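Local coordinates for protein fructose transport system repressor FruR (Pseudomonas putida, PDB 3O74) that probably binds specific DNA sites to repress or activate transcription, with fructose 1-phosphate as its preferred effector, at residues 50-53 against 54-57; 109-112 against 113-116; 170-173 against 174-178. All blocks are in the same frame, centred on the assembly; numbering follows the deposited sequence.

Overall arrangement
All three contacts are local i-to-i+3 and i-to-i+4 arrangements along single helices of a LacI-family, periplasmic-binding-protein-like fold, each at or near the C-terminal end of its helix, with contact 3 running on into the residue that follows. Contact 1, on helix 44-56, belongs to one lobe and faces the second subunit. Contacts 2 and 3, on helices 104-116 and 163-177, belong to the other lobe, and neither is touched by the second chain. The centre of contact 1 is about 42 Å from that of contact 2 and about 44 Å from that of contact 3, across the centre of the chain. Contacts 2 and 3 are closer, about 21 Å between centres and about 11 Å between nearest atoms.

Contact 1 of 3, residues 50-53 against 54-57; sequences LQQL and FRAR
Arg-57 folds back over Leu-53, one helical turn earlier. CB starts 3.2 Å from Leu-53 O, the carbonyl that also accepts the backbone N of Arg-57 at 2.9 Å. CG stays beside this oxygen, and the bend at chi2 (46°) folds CD back to 3.2 Å from Leu-53 O. CD also begins to meet Leu-53 CD1, and from NE onward that methyl is the partner; it lies 3.3 Å above the guanidinium plane, displaced toward its rim. The closest atom of the group is NH1, 3.5 Å from Leu-53 CD1, so an aliphatic branch rather than a polar atom lies against that face. Helix 44-56 is one of the outer helices of a LacI-type alpha/beta lobe: Leu-50 and Phe-54 pack inward on strands 4-9 and 34-39. The same end of the helix meets the second subunit, where Leu-53 packs on Leu-36 and Arg-57 on Arg-57 of that neighbouring chain. Phe-54 brings its ring carbon CD1 to 3.4 Å from Leu-50 O, approaching obliquely, while its backbone N bonds to that same oxygen at 2.9 Å with an N-H...O angle of 166°. On the exposed side, Gln-52 and Arg-55 run side by side in the same direction; their amide and guanidinium planes are 67° apart, and Gln-52 OE1 sits near the guanidinium plane, 2.7 Å from Arg-55 NH1.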
# COMPACT_ATOMS: atom_id res chain seq x y z
N LEU B 50 14.25 11.74 -9.97
CA LEU B 50 12.97 12.34 -9.60
C LEU B 50 13.13 13.79 -9.18
O LEU B 50 12.24 14.61 -9.40
CB LEU B 50 12.29 11.53 -8.49
CG LEU B 50 11.86 10.12 -8.90
CD1 LEU B 50 11.20 9.39 -7.75
CD2 LEU B 50 10.92 10.20 -10.09
N GLN B 51 14.27 14.11 -8.58
CA GLN B 51 14.59 15.49 -8.24
C GLN B 51 14.48 16.38 -9.47
O GLN B 51 13.79 17.40 -9.45
CB GLN B 51 16.00 15.60 -7.67
CG GLN B 51 16.17 15.01 -6.28
CD GLN B 51 17.57 15.25 -5.75
OE1 GLN B 51 17.79 15.21 -4.54
NE2 GLN B 51 18.51 15.50 -6.64
N GLN B 52 15.18 15.99 -10.53
CA GLN B 52 15.19 16.76 -11.77
C GLN B 52 13.79 16.86 -12.34
O GLN B 52 13.42 17.88 -12.92
CB GLN B 52 16.13 16.12 -12.79
CG GLN B 52 17.59 16.18 -12.40
CD GLN B 52 18.04 17.58 -12.06
OE1 GLN B 52 18.18 17.94 -10.89
NE2 GLN B 52 18.27 18.40 -13.09
N LEU B 53 13.02 15.79 -12.18
CA LEU B 53 11.66 15.75 -12.68
C LEU B 53 10.78 16.78 -11.99
O LEU B 53 10.10 17.57 -12.65
CB LEU B 53 11.07 14.35 -12.48
CG LEU B 53 9.64 14.15 -12.98
CD1 LEU B 53 9.56 14.43 -14.47
CD2 LEU B 53 9.16 12.75 -12.67
N PHE B 54 10.81 16.78 -10.66
CA PHE B 54 9.97 17.70 -9.90
C PHE B 54 10.42 19.15 -10.00
O PHE B 54 9.63 20.07 -9.76
CB PHE B 54 9.85 17.26 -8.44
CG PHE B 54 8.88 16.14 -8.24
CD1 PHE B 54 9.31 14.90 -7.79
CD2 PHE B 54 7.54 16.31 -8.52
CE1 PHE B 54 8.41 13.86 -7.61
CE2 PHE B 54 6.63 15.28 -8.34
CZ PHE B 54 7.07 14.05 -7.89
N ARG B 55 11.69 19.35 -10.35
CA ARG B 55 12.20 20.70 -10.57
C ARG B 55 11.69 21.26 -11.90
O ARG B 55 11.18 22.38 -11.96
CB ARG B 55 13.73 20.71 -10.52
CG ARG B 55 14.35 22.02 -10.96
CD ARG B 55 15.72 22.22 -10.34
NE ARG B 55 16.73 22.58 -11.33
CZ ARG B 55 17.75 21.81 -11.67
NH1 ARG B 55 17.91 20.63 -11.10
NH2 ARG B 55 18.62 22.23 -12.58
N ALA B 56 11.82 20.47 -12.96
CA ALA B 56 11.34 20.87 -14.28
C ALA B 56 9.82 21.01 -14.27
O ALA B 56 9.27 21.90 -14.91
CB ALA B 56 11.77 19.86 -15.33
N ARG B 57 9.15 20.12 -13.54
CA ARG B 57 7.70 20.16 -13.37
C ARG B 57 7.27 21.46 -12.70
O ARG B 57 6.12 21.88 -12.83
CB ARG B 57 7.23 18.98 -12.53
CG ARG B 57 6.66 17.83 -13.34
CD ARG B 57 7.54 17.49 -14.52
NE ARG B 57 6.82 16.70 -15.51
CZ ARG B 57 7.32 16.31 -16.67
NH1 ARG B 57 8.57 16.64 -17.00
NH2 ARG B 57 6.59 15.59 -17.51

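Contact 2 of 3, residues 109-112 against 113-116; sequences RQLA and ASLL
From Arg-109 to Leu-116 the backbone pairing changes: Ala-113 N bonds to Arg-109 O at 3.0 Å in a regular i-to-i+4 link, whereas nearer the C-terminal end of helix 104-116 Ser-114 N keeps its bond to Gln-110 O and adds a weak one to Leu-111 O, and Leu-115 N turns to Ala-112 O in a weak i-to-i+3 bond. Ala-112 O therefore has two amide donors, the second being Leu-116 N at 3.0 Å, which lies in the carbonyl plane. Among the side chains, Ser-114 is the polar one to cross the contact. With chi1 at 79°, OG sits between its own backbone N and carbonyl carbon and turns back to donate to Leu-111 O at 2.7 Å. The C=O...OG angle of 134° is a bent approach, with OG tilted somewhat out of the carbonyl plane, to an oxygen that also receives the weak amide bond. Leu-115 brings CG to 3.6 Å from Leu-111 O, and Leu-116 lays CD2 3.7 Å from Ala-112 O. In the LacI-type lobe, this helix directs Leu-111 and Leu-115 onto strand 183-186, while Ala-112 meets Phe-142 of helix 133-144. Ser-114 OG is also hydrogen-bonded to Asn-228 ND2 on strand 227-231. That amide nitrogen can only donate, so OG accepts from it and gives its proton to Leu-111 O, and one hydroxyl passes a chain of hydrogen bonds from the sheet to the helix backbone.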
# COMPACT_ATOMS: atom_id res chain seq x y z
N ARG B 109 12.45 2.36 22.33
CA ARG B 109 12.80 2.06 23.71
C ARG B 109 11.63 1.36 24.41
O ARG B 109 11.82 0.33 25.07
CB ARG B 109 13.19 3.32 24.47
CG ARG B 109 14.19 3.06 25.59
CD ARG B 109 14.01 4.03 26.75
NE ARG B 109 12.84 3.69 27.55
CZ ARG B 109 11.68 4.35 27.49
NH1 ARG B 109 11.55 5.38 26.67
NH2 ARG B 109 10.66 3.97 28.25
N GLN B 110 10.44 1.91 24.25
CA GLN B 110 9.24 1.32 24.85
C GLN B 110 8.96 -0.05 24.26
O GLN B 110 8.56 -0.97 24.98
CB GLN B 110 8.03 2.22 24.61
CG GLN B 110 8.03 3.52 25.38
CD GLN B 110 6.67 4.18 25.36
OE1 GLN B 110 5.66 3.54 25.66
NE2 GLN B 110 6.63 5.46 25.01
N LEU B 111 9.14 -0.19 22.95
CA LEU B 111 8.88 -1.44 22.27
C LEU B 111 9.75 -2.56 22.84
O LEU B 111 9.26 -3.62 23.19
CB LEU B 111 9.11 -1.28 20.76
CG LEU B 111 8.62 -2.40 19.83
CD1 LEU B 111 7.15 -2.70 20.07
CD2 LEU B 111 8.86 -2.01 18.38
N ALA B 112 11.05 -2.30 22.94
CA ALA B 112 11.99 -3.29 23.47
C ALA B 112 11.71 -3.59 24.94
O ALA B 112 11.73 -4.74 25.37
CB ALA B 112 13.42 -2.82 23.28
N ALA B 113 11.44 -2.54 25.71
CA ALA B 113 11.14 -2.69 27.13
C ALA B 113 9.91 -3.57 27.35
O ALA B 113 9.83 -4.30 28.34
CB ALA B 113 10.96 -1.34 27.78
N SER B 114 8.95 -3.49 26.43
CA SER B 114 7.73 -4.28 26.56
C SER B 114 8.00 -5.77 26.41
O SER B 114 7.25 -6.60 26.94
CB SER B 114 6.66 -3.81 25.57
OG SER B 114 6.89 -4.30 24.26
N LEU B 115 9.06 -6.12 25.69
CA LEU B 115 9.46 -7.52 25.53
C LEU B 115 10.32 -7.97 26.71
O LEU B 115 10.24 -9.12 27.15
CB LEU B 115 10.23 -7.72 24.23
CG LEU B 115 9.60 -7.18 22.94
CD1 LEU B 115 10.38 -7.65 21.73
CD2 LEU B 115 8.14 -7.57 22.84
N LEU B 116 11.13 -7.05 27.22
CA LEU B 116 12.05 -7.32 28.32
C LEU B 116 11.32 -7.76 29.59
O LEU B 116 11.94 -8.29 30.52
CB LEU B 116 12.92 -6.10 28.61
CG LEU B 116 14.38 -6.15 28.16
CD1 LEU B 116 14.63 -7.33 27.23
CD2 LEU B 116 14.79 -4.84 27.50

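Contact 3 of 3, residues 170-173 against 174-178; sequences MQQL and IDDLG
Selenomethionine Met-170 and Ile-174 cross at an angle on the inward face of helix 163-177, an outer helix of an alpha/beta lobe of the LacI-type fold. This is the tight side. Met-170 CG, anti to the backbone N, comes 4.0 Å from Ile-174 CD1, and the bend at chi2 turns the far end so that CE also approaches that methyl. Ile-174 CG1, placed beside its backbone N, lies 3.3 Å from Met-170 O. Thr-198 of helix 189-201 touches both side chains. From this buried face Leu-173 leads out to the partly exposed Leu-177, the two running side by side, pointing the same way, with their CD1 atoms 3.9 Å apart; Leu-173 rests on Ala-124 and Tyr-156 of the neighbouring strands.

The other side is exposed and polar, and its side chains touch through atoms that do not bond to each other. Gln-171 OE1 and Asp-175 OD1, both acceptors, stand 3.4 Å apart, with amide and carboxylate planes turned 63° from each other. Asp-176 CG is 3.0 Å from Gln-172 O, so the carboxylate lies close to a carbonyl that would be expected to disfavour its charge; the hydrogen bond between Tyr-156 OH and Asp-176 OD2 would partly compensate. Asp-175 N still bonds Gln-171 O at 168°, but one residue on, toward the helix end, Asp-176 N has weak bonds to Gln-172 O and Leu-173 O. The helix stops at Gly-178, whose positive phi of 81° turns the chain away while its N still reaches Ile-174 O at 2.8 Å.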
# COMPACT_ATOMS: atom_id res chain seq x y z
N MSE B 170 16.60 -13.08 9.50
CA MSE B 170 16.05 -14.00 10.49
C MSE B 170 16.77 -15.34 10.42
O MSE B 170 17.08 -15.93 11.45
CB MSE B 170 14.54 -14.21 10.27
CG MSE B 170 13.87 -14.99 11.40
SE MSE B 170 14.08 -14.10 13.12
CE MSE B 170 13.14 -15.37 14.25
N GLN B 171 17.04 -15.81 9.20
CA GLN B 171 17.78 -17.05 9.00
C GLN B 171 19.17 -16.95 9.61
O GLN B 171 19.59 -17.81 10.38
CB GLN B 171 17.91 -17.38 7.51
CG GLN B 171 16.80 -18.24 6.96
CD GLN B 171 16.78 -19.63 7.55
OE1 GLN B 171 17.75 -20.08 8.17
NE2 GLN B 171 15.67 -20.33 7.37
N GLN B 172 19.87 -15.88 9.26
CA GLN B 172 21.23 -15.64 9.74
C GLN B 172 21.23 -15.60 11.27
O GLN B 172 22.15 -16.11 11.91
CB GLN B 172 21.76 -14.34 9.16
CG GLN B 172 23.17 -13.96 9.58
CD GLN B 172 23.64 -12.67 8.93
OE1 GLN B 172 24.47 -11.94 9.48
NE2 GLN B 172 23.10 -12.36 7.75
N LEU B 173 20.20 -14.99 11.84
CA LEU B 173 20.05 -14.91 13.29
C LEU B 173 19.86 -16.29 13.91
O LEU B 173 20.56 -16.66 14.85
CB LEU B 173 18.86 -14.02 13.64
CG LEU B 173 18.54 -13.89 15.13
CD1 LEU B 173 19.74 -13.34 15.88
CD2 LEU B 173 17.32 -13.01 15.35
N ILE B 174 18.91 -17.04 13.37
CA ILE B 174 18.63 -18.39 13.86
C ILE B 174 19.87 -19.27 13.73
O ILE B 174 20.22 -20.00 14.66
CB ILE B 174 17.46 -19.02 13.09
CG1 ILE B 174 16.15 -18.34 13.48
CG2 ILE B 174 17.38 -20.53 13.35
CD1 ILE B 174 14.98 -18.69 12.57
N ASP B 175 20.53 -19.19 12.58
CA ASP B 175 21.75 -19.97 12.35
C ASP B 175 22.85 -19.58 13.34
O ASP B 175 23.68 -20.41 13.69
CB ASP B 175 22.24 -19.80 10.91
CG ASP B 175 21.30 -20.43 9.89
OD1 ASP B 175 20.27 -21.01 10.30
OD2 ASP B 175 21.59 -20.35 8.68
N ASP B 176 22.84 -18.33 13.79
CA ASP B 176 23.88 -17.83 14.69
C ASP B 176 23.62 -18.11 16.18
O ASP B 176 24.56 -18.22 16.96
CB ASP B 176 24.13 -16.34 14.46
CG ASP B 176 24.84 -16.06 13.14
OD1 ASP B 176 25.22 -17.03 12.46
OD2 ASP B 176 25.02 -14.87 12.80
N LEU B 177 22.35 -18.20 16.55
CA LEU B 177 21.97 -18.52 17.93
C LEU B 177 21.79 -20.02 18.13
O LEU B 177 21.85 -20.52 19.26
CB LEU B 177 20.68 -17.80 18.34
CG LEU B 177 20.77 -16.31 18.66
CD1 LEU B 177 19.37 -15.77 18.94
CD2 LEU B 177 21.69 -16.08 19.84
N GLY B 178 21.58 -20.74 17.03
CA GLY B 178 21.26 -22.15 17.10
C GLY B 178 19.79 -22.36 17.41
O GLY B 178 19.37 -23.45 17.79